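PDB 6ZHK: adenosylmethionine-8-amino-7-oxononanoate aminotransferase, which probably transfers the amino group of S-adenosyl-L-methionine to 7-keto-8-aminopelargonic acid in biotin biosynthesis, with pyridoxal 5'-phosphate as cofactor. Local coordinates for residues K29-E33 / S34-I38. Sequence-based numbering, arbitrary orientation.
Sequences KEYRE and SKNLI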
loop_
_atom_site.group_PDB
_atom_site.type_symbol
_atom_site.label_atom_id
_atom_site.label_comp_id
_atom_site.label_asym_id
_atom_site.label_seq_id
_atom_site.Cartn_x
_atom_site.Cartn_y
_atom_site.Cartn_z
ATOM N N LYS A 29 -17.526 14.207 11.518
ATOM C CA LYS A 29 -18.494 15.139 12.118
ATOM C C LYS A 29 -17.828 16.482 12.352
ATOM O O LYS A 29 -18.394 17.515 12.029
ATOM C CB LYS A 29 -19.169 14.549 13.360
ATOM C CG LYS A 29 -19.974 15.560 14.186
ATOM C CD LYS A 29 -21.203 15.031 14.881
ATOM C CE LYS A 29 -21.990 16.160 15.545
ATOM N NZ LYS A 29 -21.066 17.122 16.222
ATOM N N GLU A 30 -16.639 16.473 12.956
ATOM C CA GLU A 30 -15.974 17.703 13.324
ATOM C C GLU A 30 -15.342 18.368 12.119
ATOM O O GLU A 30 -15.349 19.585 12.022
ATOM C CB GLU A 30 -14.952 17.439 14.421
ATOM C CG GLU A 30 -15.755 17.166 15.662
ATOM C CD GLU A 30 -14.951 17.204 16.935
ATOM O OE1 GLU A 30 -13.710 17.463 16.847
ATOM O OE2 GLU A 30 -15.582 16.978 18.001
ATOM N N TYR A 31 -14.787 17.563 11.220
ATOM C CA TYR A 31 -14.176 18.108 10.027
ATOM C C TYR A 31 -15.239 18.860 9.213
ATOM O O TYR A 31 -14.990 19.924 8.659
ATOM C CB TYR A 31 -13.540 16.919 9.266
ATOM C CG TYR A 31 -12.726 17.327 8.061
ATOM C CD1 TYR A 31 -11.388 17.662 8.192
ATOM C CD2 TYR A 31 -13.292 17.351 6.786
ATOM C CE1 TYR A 31 -10.619 18.019 7.093
ATOM C CE2 TYR A 31 -12.551 17.783 5.690
ATOM C CZ TYR A 31 -11.201 18.084 5.841
ATOM O OH TYR A 31 -10.466 18.518 4.762
ATOM N N ARG A 32 -16.444 18.300 9.140
ATOM C CA ARG A 32 -17.485 18.937 8.357
ATOM C C ARG A 32 -17.954 20.260 8.967
ATOM O O ARG A 32 -18.533 21.068 8.245
ATOM C CB ARG A 32 -18.711 18.046 8.230
ATOM C CG ARG A 32 -18.501 16.951 7.202
ATOM C CD ARG A 32 -19.473 15.884 7.650
ATOM N NE ARG A 32 -19.783 15.288 6.367
ATOM C CZ ARG A 32 -20.735 14.401 6.144
ATOM N NH1 ARG A 32 -21.561 14.039 7.120
ATOM N NH2 ARG A 32 -20.863 13.930 4.922
ATOM N N GLU A 33 -17.674 20.478 10.257
ATOM C CA GLU A 33 -18.088 21.718 10.900
ATOM C C GLU A 33 -17.026 22.795 10.740
ATOM O O GLU A 33 -17.338 23.962 10.910
ATOM C CB GLU A 33 -18.380 21.523 12.379
ATOM C CG GLU A 33 -19.744 20.914 12.591
ATOM C CD GLU A 33 -19.924 20.269 13.953
ATOM O OE1 GLU A 33 -18.934 20.215 14.764
ATOM O OE2 GLU A 33 -21.050 19.806 14.206
ATOM N N SER A 34 -15.770 22.411 10.476
ATOM C CA SER A 34 -14.712 23.404 10.558
ATOM C C SER A 34 -14.302 23.939 9.183
ATOM O O SER A 34 -14.726 23.440 8.125
ATOM C CB SER A 34 -13.534 22.908 11.378
ATOM O OG SER A 34 -13.136 21.614 10.928
ATOM N N LYS A 35 -13.466 24.992 9.223
ATOM C CA LYS A 35 -12.816 25.519 8.033
ATOM C C LYS A 35 -11.455 24.840 7.946
ATOM O O LYS A 35 -10.625 25.029 8.821
ATOM C CB LYS A 35 -12.661 27.053 8.097
ATOM C CG LYS A 35 -11.962 27.679 6.880
ATOM C CD LYS A 35 -12.595 27.314 5.493
ATOM C CE LYS A 35 -11.806 27.754 4.267
ATOM N NZ LYS A 35 -10.757 26.789 3.812
ATOM N N ASN A 36 -11.254 24.023 6.901
ATOM C CA ASN A 36 -10.093 23.148 6.832
ATOM C C ASN A 36 -9.150 23.636 5.746
ATOM O O ASN A 36 -9.571 24.208 4.758
ATOM C CB ASN A 36 -10.502 21.689 6.529
ATOM C CG ASN A 36 -11.576 21.218 7.492
ATOM O OD1 ASN A 36 -11.352 21.263 8.690
ATOM N ND2 ASN A 36 -12.761 20.873 7.012
ATOM N N LEU A 37 -7.849 23.393 5.913
ATOM C CA LEU A 37 -6.852 23.803 4.931
ATOM C C LEU A 37 -7.049 22.909 3.715
ATOM O O LEU A 37 -7.093 21.681 3.894
ATOM C CB LEU A 37 -5.512 23.472 5.588
ATOM C CG LEU A 37 -4.268 24.265 5.252
ATOM C CD1 LEU A 37 -4.457 25.754 5.500
ATOM C CD2 LEU A 37 -3.162 23.738 6.144
ATOM N N ILE A 38 -7.215 23.540 2.537
ATOM C CA ILE A 38 -7.286 22.836 1.256
ATOM C C ILE A 38 -6.099 23.306 0.433
ATOM O O ILE A 38 -6.002 24.475 0.071
ATOM C CB ILE A 38 -8.639 23.001 0.510
ATOM C CG1 ILE A 38 -9.831 22.543 1.348
ATOM C CG2 ILE A 38 -8.578 22.266 -0.840
ATOM C CD1 ILE A 38 -9.729 21.116 1.823
#
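Asn-36 folds back over the phenol ring of Tyr-31, five residues earlier, where helix 28-33 gives way to a loop. Asn-36 CB lies near the phenol end, 3.6 Å from Tyr-31 OH. With CG anti to its own carbonyl carbon (chi1 -52°), the amide is carried over the ring, and Asn-36 CG comes to 3.4 Å from Tyr-31 CE1. Amide and ring planes are only 7° apart, a stack that suits two flat groups. At the tip the branches divide. ND2 sits over the ring centre, 3.2 Å above its plane. In the amide plane, Asn-36 ND2 also gives a nearly straight hydrogen bond (170°) to Tyr-31 O, 2.9 Å away. Asparagine thus offers a flat face and a donor together. Ser-34 N bonds to Tyr-31 O as well, at 3.2 Å and from the opposite face of the carbonyl plane. Asn-36 OD1, the other branch, lies 2.9 Å from Ser-34 OG, the hydroxyl of a short side chain, whose single proton could go there or to Glu-30 O. An alanine in place of Tyr-31 would probably keep the backbone bond to ND2 but rob the amide of the ring that holds it flat, and leave Asp-17 without its hydroxyl partner. That aspartate belongs to helix 10-20, which also touches Asn-36 through Lys-18. Beyond the turn, Ile-38 lies in strand 38-43 and pairs in parallel with a strand of the second subunit, continuing the sheet across the dimer interface.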